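Local coordinates for protein transcription factor TAU subunit SFC1 (Schizosaccharomyces pombe, PDB 4BJI) that mediates tRNA and 5S RNA gene activation as a subunit of TFIIIC, in the tauA domain that binds boxA promoter DNA, and is represented here by its DNA-binding domain, at residues K131-T136 with F187-G192; H126-K131 with C143-P148; L110-K115 with D180-K185. All blocks are in the same frame, centred on the assembly; numbering follows the deposited sequence. Where two conformers were deposited one is given.

Contacts 1 and 3 use the same helix, 172-189. Contact 3 lies one to two turns before its end and is buried. Contact 1 lies at its C-terminal end and is a surface contact. Contact 2 is partly buried and joins two loops on either side of strand 139-141 in the chain. Contact 3 has no hydrogen bond across it and is mostly apolar, with a Met-aromatic pair. Contact 2 rests on backbone hydrogen bonds, a water and acidic side chains. Contact 1 adds one backbone hydrogen bond to leucine, proline and phenylalanine packing. Contacts 1 and 2 share Lys131. Contacts 2 and 3 meet through Phe128 and Ile145 on Met182, and through the Asp147-Lys185 salt bridge.

Contact 1. Residues K131-T136 with F187-G192; sequences KTLFPT and FALIEG
Phe134 sets CG anti to its carbonyl carbon (chi1 -49°), and this swings its ring back to the turn at Gly192 although its CB starts away from it. Leu133 uses the same kind of first torsion and sends CD2 to Leu189 CD2 at 3.9 Å, the two chains crossing near a right angle. Phe134 CE1 comes within 3.3 Å of Gly192 CA. Phe134 CD1 meets Ile190 O at 3.6 Å, at the ring edge. Gly192 has positive phi and closes a Schellman motif after helix 172-189. Its backbone angles call for glycine, and the Phe134 ring packs directly against its CA. Pro135 CD rests on Leu189 CB at 3.8 Å, and its CG faces Ile190 CG2. Leu189 CD2 reaches the backbone of Lys131.

Leu189 O takes two N-H groups. Phe134 N gives the bond across the contact, 2.9 Å and 168°, from above the carbonyl plane. Gly192 N binds from the opposite face. Leu189 O is gripped by one donor from within the Schellman motif and one from loop 131-136. Together they probably offset part of the negative end of the helix dipole, while Leu133, Phe134 and Pro135 pack beside it at the surface.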
loop_
_atom_site.group_PDB
_atom_site.type_symbol
_atom_site.label_atom_id
_atom_site.label_comp_id
_atom_site.label_asym_id
_atom_site.label_seq_id
_atom_site.Cartn_x
_atom_site.Cartn_y
_atom_site.Cartn_z
ATOM N N LYS A 131 -15.042 -8.142 -5.211
ATOM C CA LYS A 131 -15.888 -9.318 -5.323
ATOM C C LYS A 131 -15.329 -10.590 -4.761
ATOM O O LYS A 131 -16.097 -11.539 -4.486
ATOM C CB LYS A 131 -16.326 -9.546 -6.772
ATOM C CG LYS A 131 -15.230 -9.663 -7.772
ATOM C CD LYS A 131 -15.845 -9.870 -9.164
ATOM C CE LYS A 131 -14.803 -10.041 -10.243
ATOM N NZ LYS A 131 -15.485 -10.306 -11.553
ATOM N N THR A 132 -14.033 -10.691 -4.576
ATOM C CA THR A 132 -13.494 -11.926 -4.010
ATOM C C THR A 132 -13.793 -11.997 -2.485
ATOM O O THR A 132 -13.518 -11.079 -1.720
ATOM C CB THR A 132 -12.005 -12.095 -4.372
ATOM O OG1 THR A 132 -11.875 -12.198 -5.800
ATOM C CG2 THR A 132 -11.495 -13.385 -3.765
ATOM N N LEU A 133 -14.434 -13.096 -2.058
ATOM C CA LEU A 133 -14.889 -13.216 -0.669
ATOM C C LEU A 133 -13.752 -13.491 0.325
ATOM O O LEU A 133 -12.711 -14.026 -0.031
ATOM C CB LEU A 133 -15.921 -14.337 -0.559
ATOM C CG LEU A 133 -17.150 -14.199 -1.458
ATOM C CD1 LEU A 133 -18.046 -15.450 -1.268
ATOM C CD2 LEU A 133 -17.918 -12.911 -1.196
ATOM N N PHE A 134 -13.991 -13.121 1.580
ATOM C CA PHE A 134 -13.089 -13.443 2.673
ATOM C C PHE A 134 -11.656 -12.967 2.470
ATOM O O PHE A 134 -10.693 -13.708 2.685
ATOM C CB PHE A 134 -13.091 -14.972 2.915
ATOM C CG PHE A 134 -14.471 -15.566 3.016
ATOM C CD1 PHE A 134 -15.359 -15.127 3.979
ATOM C CD2 PHE A 134 -14.877 -16.575 2.151
ATOM C CE1 PHE A 134 -16.624 -15.662 4.086
ATOM C CE2 PHE A 134 -16.157 -17.125 2.257
ATOM C CZ PHE A 134 -17.024 -16.659 3.221
ATOM N N PRO A 135 -11.498 -11.710 2.051
ATOM C CA PRO A 135 -10.139 -11.199 1.972
ATOM C C PRO A 135 -9.517 -11.099 3.361
ATOM O O PRO A 135 -10.198 -10.727 4.307
ATOM C CB PRO A 135 -10.327 -9.819 1.327
ATOM C CG PRO A 135 -11.673 -9.389 1.729
ATOM C CD PRO A 135 -12.496 -10.688 1.720
ATOM N N THR A 136 -8.244 -11.431 3.468
ATOM C CA THR A 136 -7.528 -11.315 4.727
ATOM C C THR A 136 -6.667 -10.046 4.791
ATOM O O THR A 136 -6.250 -9.626 5.862
ATOM C CB THR A 136 -6.592 -12.510 4.933
ATOM O OG1 THR A 136 -5.559 -12.494 3.935
ATOM C CG2 THR A 136 -7.363 -13.830 4.857
ATOM N N PHE A 187 -16.975 -4.831 4.240
ATOM C CA PHE A 187 -17.904 -5.283 5.301
ATOM C C PHE A 187 -18.579 -6.558 4.827
ATOM O O PHE A 187 -18.792 -7.521 5.588
ATOM C CB PHE A 187 -19.055 -4.302 5.536
ATOM C CG PHE A 187 -18.709 -3.058 6.304
ATOM C CD1 PHE A 187 -17.788 -3.058 7.335
ATOM C CD2 PHE A 187 -19.375 -1.877 6.003
ATOM C CE1 PHE A 187 -17.520 -1.879 8.042
ATOM C CE2 PHE A 187 -19.110 -0.704 6.697
ATOM C CZ PHE A 187 -18.184 -0.707 7.719
ATOM N N ALA A 188 -18.983 -6.538 3.562
ATOM C CA ALA A 188 -19.758 -7.624 2.992
ATOM C C ALA A 188 -18.872 -8.799 2.631
ATOM O O ALA A 188 -19.162 -9.934 2.988
ATOM C CB ALA A 188 -20.516 -7.154 1.758
ATOM N N LEU A 189 -17.791 -8.518 1.927
ATOM C CA LEU A 189 -16.893 -9.569 1.462
ATOM C C LEU A 189 -16.364 -10.414 2.639
ATOM O O LEU A 189 -16.249 -11.630 2.517
ATOM C CB LEU A 189 -15.730 -8.966 0.656
ATOM C CG LEU A 189 -16.182 -8.213 -0.627
ATOM C CD1 LEU A 189 -15.036 -7.427 -1.187
ATOM C CD2 LEU A 189 -16.750 -9.211 -1.682
ATOM N N ILE A 190 -16.024 -9.767 3.758
ATOM C CA ILE A 190 -15.477 -10.520 4.889
ATOM C C ILE A 190 -16.554 -11.397 5.535
ATOM O O ILE A 190 -16.220 -12.377 6.217
ATOM C CB ILE A 190 -14.796 -9.612 5.947
ATOM C CG1 ILE A 190 -15.824 -8.727 6.635
ATOM C CG2 ILE A 190 -13.679 -8.786 5.313
ATOM C CD1 ILE A 190 -15.204 -7.836 7.707
ATOM N N GLU A 191 -17.829 -11.066 5.312
ATOM C CA GLU A 191 -18.954 -11.892 5.808
ATOM C C GLU A 191 -19.380 -12.980 4.819
ATOM O O GLU A 191 -20.306 -13.745 5.094
ATOM C CB GLU A 191 -20.181 -11.017 6.094
ATOM C CG GLU A 191 -20.044 -10.089 7.298
ATOM C CD GLU A 191 -19.781 -10.841 8.587
ATOM O OE1 GLU A 191 -20.355 -11.938 8.764
ATOM O OE2 GLU A 191 -18.995 -10.336 9.418
ATOM N N GLY A 192 -18.708 -13.058 3.675
ATOM C CA GLY A 192 -19.077 -14.001 2.635
ATOM C C GLY A 192 -20.250 -13.582 1.768
ATOM O O GLY A 192 -20.896 -14.429 1.135
#

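Contact 2. Residues H126-K131 with C143-P148; sequences HVFDGK and CDIVDP
Phe128 O takes two consecutive backbone N-H groups of segment 143-148. Val146 N lies 2.9 Å and Asp147 N 3.1 Å from Phe128 O, the second in the carbonyl plane on a lone pair. On the other side of Ile145, Phe128 N donates to Asp144 O at 3.0 Å. The two loops run nearly parallel. The bonds Phe128 N to Asp144 O and Val146 N to Phe128 O make a single parallel bridge, and the Asp147 N bond is added to it.

Asp144 OD2 touches His126 CD2 at 3.4 Å, at the imidazole edge, with ring and carboxylate planes almost perpendicular. A water donates both to His126 O (2.7 Å) and to Asp144 OD2 (2.6 Å). Arg51 makes a salt bridge to the same OD2. An alanine in place of Asp144 would probably leave Arg51 without this mate and take from the water one of its two acceptors. Val127 CG1 packs on Val146 CG2 at 3.6 Å. Asp147 holds CG anti to its backbone N (chi1 -178°), which lays the carboxylate beside the Phe128 ring, nearly coplanar, with Asp147 OD2 3.9 Å from Phe128 CE1. Thr149 and Lys185 bind this carboxylate.

The Phe128 ring packs on Met182 and Leu186 of helix 172-189 and meets Tyr140 of strand 139-141 edge-to-face, while His126 and Asp144 lie on Ala58 of helix 56-60.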
loop_
_atom_site.group_PDB
_atom_site.type_symbol
_atom_site.label_atom_id
_atom_site.label_comp_id
_atom_site.label_asym_id
_atom_site.label_seq_id
_atom_site.Cartn_x
_atom_site.Cartn_y
_atom_site.Cartn_z
ATOM N N HIS A 126 -3.388 -9.173 -2.515
ATOM C CA HIS A 126 -3.193 -7.732 -2.323
ATOM C C HIS A 126 -4.116 -6.898 -3.240
ATOM O O HIS A 126 -4.184 -5.687 -3.124
ATOM C CB HIS A 126 -1.740 -7.396 -2.633
ATOM C CG HIS A 126 -1.328 -7.775 -4.021
ATOM N ND1 HIS A 126 -1.252 -9.089 -4.442
ATOM C CD2 HIS A 126 -1.005 -7.020 -5.094
ATOM C CE1 HIS A 126 -0.910 -9.120 -5.718
ATOM N NE2 HIS A 126 -0.730 -7.877 -6.130
ATOM N N VAL A 127 -4.832 -7.568 -4.140
ATOM C CA VAL A 127 -5.687 -6.890 -5.122
ATOM C C VAL A 127 -7.049 -6.636 -4.518
ATOM O O VAL A 127 -7.605 -7.499 -3.829
ATOM C CB VAL A 127 -5.820 -7.792 -6.374
ATOM C CG1 VAL A 127 -6.791 -7.229 -7.376
ATOM C CG2 VAL A 127 -4.478 -8.001 -7.023
ATOM N N PHE A 128 -7.603 -5.458 -4.805
ATOM C CA PHE A 128 -8.961 -5.115 -4.412
ATOM C C PHE A 128 -9.836 -5.167 -5.648
ATOM O O PHE A 128 -9.754 -4.262 -6.495
ATOM C CB PHE A 128 -9.042 -3.714 -3.782
ATOM C CG PHE A 128 -10.367 -3.450 -3.097
ATOM C CD1 PHE A 128 -11.505 -3.115 -3.817
ATOM C CD2 PHE A 128 -10.463 -3.566 -1.710
ATOM C CE1 PHE A 128 -12.684 -2.933 -3.174
ATOM C CE2 PHE A 128 -11.648 -3.355 -1.075
ATOM C CZ PHE A 128 -12.750 -3.029 -1.820
ATOM N N ASP A 129 -10.644 -6.222 -5.759
ATOM C CA ASP A 129 -11.523 -6.394 -6.945
ATOM C C ASP A 129 -12.997 -6.146 -6.644
ATOM O O ASP A 129 -13.829 -6.107 -7.562
ATOM C CB ASP A 129 -11.307 -7.738 -7.648
ATOM C CG ASP A 129 -11.757 -8.915 -6.824
ATOM O OD1 ASP A 129 -12.263 -8.725 -5.696
ATOM O OD2 ASP A 129 -11.524 -10.066 -7.327
ATOM N N GLY A 130 -13.338 -5.973 -5.377
ATOM C CA GLY A 130 -14.726 -5.748 -5.002
ATOM C C GLY A 130 -15.596 -6.959 -4.967
ATOM O O GLY A 130 -16.810 -6.824 -4.735
ATOM N N LYS A 131 -15.042 -8.142 -5.211
ATOM C CA LYS A 131 -15.888 -9.318 -5.323
ATOM C C LYS A 131 -15.329 -10.590 -4.761
ATOM O O LYS A 131 -16.097 -11.539 -4.486
ATOM C CB LYS A 131 -16.326 -9.546 -6.772
ATOM C CG LYS A 131 -15.230 -9.663 -7.772
ATOM C CD LYS A 131 -15.845 -9.870 -9.164
ATOM C CE LYS A 131 -14.803 -10.041 -10.243
ATOM N NZ LYS A 131 -15.485 -10.306 -11.553
ATOM N N CYS A 143 -2.653 1.243 -6.832
ATOM C CA CYS A 143 -2.343 0.556 -8.079
ATOM C C CYS A 143 -2.875 -0.868 -8.132
ATOM O O CYS A 143 -2.935 -1.454 -9.231
ATOM C CB CYS A 143 -0.838 0.586 -8.332
ATOM S SG CYS A 143 0.176 -0.153 -7.005
ATOM N N ASP A 144 -3.225 -1.426 -6.971
ATOM C CA ASP A 144 -3.737 -2.788 -6.881
ATOM C C ASP A 144 -5.275 -2.806 -6.775
ATOM O O ASP A 144 -5.850 -3.888 -6.600
ATOM C CB ASP A 144 -3.122 -3.509 -5.698
ATOM C CG ASP A 144 -1.609 -3.597 -5.775
ATOM O OD1 ASP A 144 -1.078 -3.688 -6.895
ATOM O OD2 ASP A 144 -0.985 -3.598 -4.696
ATOM N N ILE A 145 -5.915 -1.650 -6.931
ATOM C CA ILE A 145 -7.376 -1.577 -6.930
ATOM C C ILE A 145 -7.854 -1.750 -8.369
ATOM O O ILE A 145 -7.708 -0.847 -9.218
ATOM C CB ILE A 145 -7.875 -0.249 -6.352
ATOM C CG1 ILE A 145 -7.398 -0.079 -4.929
ATOM C CG2 ILE A 145 -9.416 -0.214 -6.460
ATOM C CD1 ILE A 145 -7.729 1.273 -4.395
ATOM N N VAL A 146 -8.408 -2.921 -8.667
ATOM C CA VAL A 146 -8.865 -3.194 -10.031
ATOM C C VAL A 146 -10.384 -3.076 -10.159
ATOM O O VAL A 146 -10.949 -3.046 -11.278
ATOM C CB VAL A 146 -8.432 -4.598 -10.544
ATOM C CG1 VAL A 146 -6.899 -4.698 -10.536
ATOM C CG2 VAL A 146 -9.076 -5.727 -9.753
ATOM N N ASP A 147 -11.086 -3.011 -9.032
ATOM C CA ASP A 147 -12.551 -2.876 -9.022
ATOM C C ASP A 147 -12.950 -1.759 -9.984
ATOM O O ASP A 147 -12.512 -0.618 -9.796
ATOM C CB ASP A 147 -13.000 -2.538 -7.612
ATOM C CG ASP A 147 -14.502 -2.426 -7.449
ATOM O OD1 ASP A 147 -15.170 -1.996 -8.407
ATOM O OD2 ASP A 147 -15.002 -2.730 -6.359
ATOM N N PRO A 148 -13.725 -2.060 -11.040
ATOM C CA PRO A 148 -13.979 -1.086 -12.100
ATOM C C PRO A 148 -14.924 0.038 -11.702
ATOM O O PRO A 148 -15.061 1.017 -12.480
ATOM C CB PRO A 148 -14.531 -1.971 -13.252
ATOM C CG PRO A 148 -15.134 -3.116 -12.584
ATOM C CD PRO A 148 -14.245 -3.398 -11.383
HETATM O O HOH W 1 -2.391 -3.741 -2.475
#

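Contact 3. Residues L110-K115 with D180-K185; sequences LFFKLK and DLMREK
Met182, a selenomethionine in this crystal, is the first residue of segment 180-185 to meet segment 110-115. Its CB presses on Phe112 CZ, with Met182 CB and Phe112 CZ 3.5 Å apart. The chain bends at its last torsion (chi3 70°), which turns Met182 CE back to Phe112 CE1 at 3.8 Å. Met182 SE is 5.3 Å from the Phe112 ring centroid and 76° off the ring normal. It therefore stands at the ring edge, a Met-aromatic contact. Met182 SE also touches Leu110 CD2 at 4.3 Å. Ile145, Tyr140 and Ile150 also pack on Met182.

The contact joins a two-stranded antiparallel sheet, 109-111 with 139-141, and the residues just after its first strand, to helix 172-189. Leu110, Phe112 and Leu114 point their side chains at the helix, and Phe112 and Leu114 also touch Leu186 one turn further on.

Arg183 follows. Arg183 N lies 3.8 Å from Phe112 CE2, and Arg183 CB 4.1 Å from Phe112 CD2. With CG anti to the backbone N (chi1 -175°), the chain runs off from the ring and the guanidinium goes to Asp180. Arg183 NH1 makes a salt bridge to Asp180 OD1 at 3.2 Å. Arg179 lies close to the same guanidinium, and the Asp180 carboxylate is likely to temper their repulsion. Leu114 CD1 meets Arg183 O at 4.2 Å. Glu184 faces Ile203 of helix 197-205. Lys185 carries its NZ to the 143-148 loop and hydrogen-bonds Thr149 just beyond it.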
loop_
_atom_site.group_PDB
_atom_site.type_symbol
_atom_site.label_atom_id
_atom_site.label_comp_id
_atom_site.label_asym_id
_atom_site.label_seq_id
_atom_site.Cartn_x
_atom_site.Cartn_y
_atom_site.Cartn_z
ATOM N N LEU A 110 -4.282 2.373 1.638
ATOM C CA LEU A 110 -5.480 2.592 2.447
ATOM C C LEU A 110 -5.634 1.423 3.399
ATOM O O LEU A 110 -5.664 0.264 2.957
ATOM C CB LEU A 110 -6.715 2.758 1.573
ATOM C CG LEU A 110 -6.749 4.011 0.699
ATOM C CD1 LEU A 110 -6.331 3.669 -0.668
ATOM C CD2 LEU A 110 -8.142 4.549 0.702
ATOM N N PHE A 111 -5.678 1.722 4.699
ATOM C CA PHE A 111 -5.783 0.723 5.755
ATOM C C PHE A 111 -7.223 0.699 6.243
ATOM O O PHE A 111 -7.874 1.762 6.382
ATOM C CB PHE A 111 -4.866 1.063 6.952
ATOM C CG PHE A 111 -5.167 0.271 8.202
ATOM C CD1 PHE A 111 -4.798 -1.057 8.310
ATOM C CD2 PHE A 111 -5.801 0.873 9.270
ATOM C CE1 PHE A 111 -5.066 -1.776 9.472
ATOM C CE2 PHE A 111 -6.076 0.165 10.428
ATOM C CZ PHE A 111 -5.712 -1.160 10.523
ATOM N N PHE A 112 -7.719 -0.498 6.521
ATOM C CA PHE A 112 -9.075 -0.665 6.999
ATOM C C PHE A 112 -9.070 -1.414 8.307
ATOM O O PHE A 112 -8.448 -2.467 8.422
ATOM C CB PHE A 112 -9.916 -1.387 5.953
ATOM C CG PHE A 112 -10.010 -0.627 4.679
ATOM C CD1 PHE A 112 -9.053 -0.774 3.696
ATOM C CD2 PHE A 112 -11.003 0.312 4.510
ATOM C CE1 PHE A 112 -9.106 -0.002 2.555
ATOM C CE2 PHE A 112 -11.053 1.084 3.363
ATOM C CZ PHE A 112 -10.119 0.905 2.401
ATOM N N LYS A 113 -9.744 -0.838 9.289
ATOM C CA LYS A 113 -9.786 -1.445 10.608
ATOM C C LYS A 113 -11.050 -2.262 10.712
ATOM O O LYS A 113 -12.054 -1.802 11.248
ATOM C CB LYS A 113 -9.757 -0.385 11.702
ATOM C CG LYS A 113 -9.727 -0.996 13.093
ATOM C CD LYS A 113 -9.680 0.062 14.180
ATOM C CE LYS A 113 -9.743 -0.569 15.566
ATOM N NZ LYS A 113 -9.655 0.453 16.646
ATOM N N LEU A 114 -11.002 -3.477 10.189
ATOM C CA LEU A 114 -12.157 -4.354 10.207
ATOM C C LEU A 114 -11.751 -5.714 10.743
ATOM O O LEU A 114 -10.568 -6.038 10.822
ATOM C CB LEU A 114 -12.765 -4.503 8.810
ATOM C CG LEU A 114 -13.368 -3.260 8.142
ATOM C CD1 LEU A 114 -13.850 -3.610 6.746
ATOM C CD2 LEU A 114 -14.514 -2.655 8.945
ATOM N N LYS A 115 -12.751 -6.514 11.089
ATOM C CA LYS A 115 -12.530 -7.776 11.773
ATOM C C LYS A 115 -12.258 -8.901 10.776
ATOM O O LYS A 115 -13.024 -9.858 10.682
ATOM C CB LYS A 115 -13.747 -8.099 12.650
ATOM C CG LYS A 115 -13.876 -7.185 13.874
ATOM C CD LYS A 115 -14.951 -7.671 14.855
ATOM C CE LYS A 115 -16.252 -6.874 14.732
ATOM N NZ LYS A 115 -17.463 -7.700 15.022
ATOM N N ASP A 180 -14.741 5.096 1.805
ATOM C CA ASP A 180 -16.067 4.625 2.224
ATOM C C ASP A 180 -16.571 3.523 1.315
ATOM O O ASP A 180 -17.179 2.551 1.809
ATOM C CB ASP A 180 -17.045 5.776 2.286
ATOM C CG ASP A 180 -16.793 6.712 3.496
ATOM O OD1 ASP A 180 -15.911 6.442 4.352
ATOM O OD2 ASP A 180 -17.493 7.712 3.582
ATOM N N LEU A 181 -16.371 3.655 0.018
ATOM C CA LEU A 181 -16.804 2.608 -0.917
ATOM C C LEU A 181 -16.092 1.306 -0.636
ATOM O O LEU A 181 -16.712 0.241 -0.581
ATOM C CB LEU A 181 -16.494 3.019 -2.333
ATOM C CG LEU A 181 -17.405 4.112 -2.827
ATOM C CD1 LEU A 181 -16.830 4.649 -4.111
ATOM C CD2 LEU A 181 -18.801 3.529 -3.001
HETATM N N MSE A 182 -14.770 1.365 -0.493
HETATM C CA MSE A 182 -13.971 0.173 -0.198
HETATM C C MSE A 182 -14.403 -0.457 1.131
HETATM O O MSE A 182 -14.542 -1.691 1.237
HETATM C CB MSE A 182 -12.482 0.530 -0.181
HETATM C CG MSE A 182 -11.985 0.956 -1.576
HETATM SE SE MSE A 182 -10.172 1.577 -1.586
HETATM C CE MSE A 182 -9.329 -0.104 -1.254
ATOM N N ARG A 183 -14.587 0.366 2.161
ATOM C CA ARG A 183 -14.945 -0.153 3.482
ATOM C C ARG A 183 -16.278 -0.886 3.406
ATOM O O ARG A 183 -16.432 -1.990 3.920
ATOM C CB ARG A 183 -15.030 0.980 4.491
ATOM C CG ARG A 183 -15.292 0.477 5.904
ATOM C CD ARG A 183 -15.508 1.660 6.814
ATOM N NE ARG A 183 -16.707 2.363 6.377
ATOM C CZ ARG A 183 -16.883 3.680 6.415
ATOM N NH1 ARG A 183 -15.934 4.482 6.884
ATOM N NH2 ARG A 183 -18.023 4.197 5.978
ATOM N N GLU A 184 -17.247 -0.275 2.747
ATOM C CA GLU A 184 -18.570 -0.898 2.619
ATOM C C GLU A 184 -18.467 -2.234 1.904
ATOM O O GLU A 184 -19.051 -3.233 2.343
ATOM C CB GLU A 184 -19.516 0.001 1.841
ATOM C CG GLU A 184 -20.951 -0.541 1.832
ATOM C CD GLU A 184 -21.598 -0.461 3.212
ATOM O OE1 GLU A 184 -21.338 0.526 3.957
ATOM O OE2 GLU A 184 -22.287 -1.423 3.588
ATOM N N LYS A 185 -17.710 -2.290 0.812
ATOM C CA LYS A 185 -17.573 -3.562 0.091
ATOM C C LYS A 185 -16.878 -4.587 0.991
ATOM O O LYS A 185 -17.315 -5.758 1.075
ATOM C CB LYS A 185 -16.859 -3.362 -1.236
ATOM C CG LYS A 185 -17.654 -2.587 -2.263
ATOM C CD LYS A 185 -17.184 -2.852 -3.673
ATOM C CE LYS A 185 -18.014 -2.077 -4.692
ATOM N NZ LYS A 185 -17.735 -2.517 -6.033
#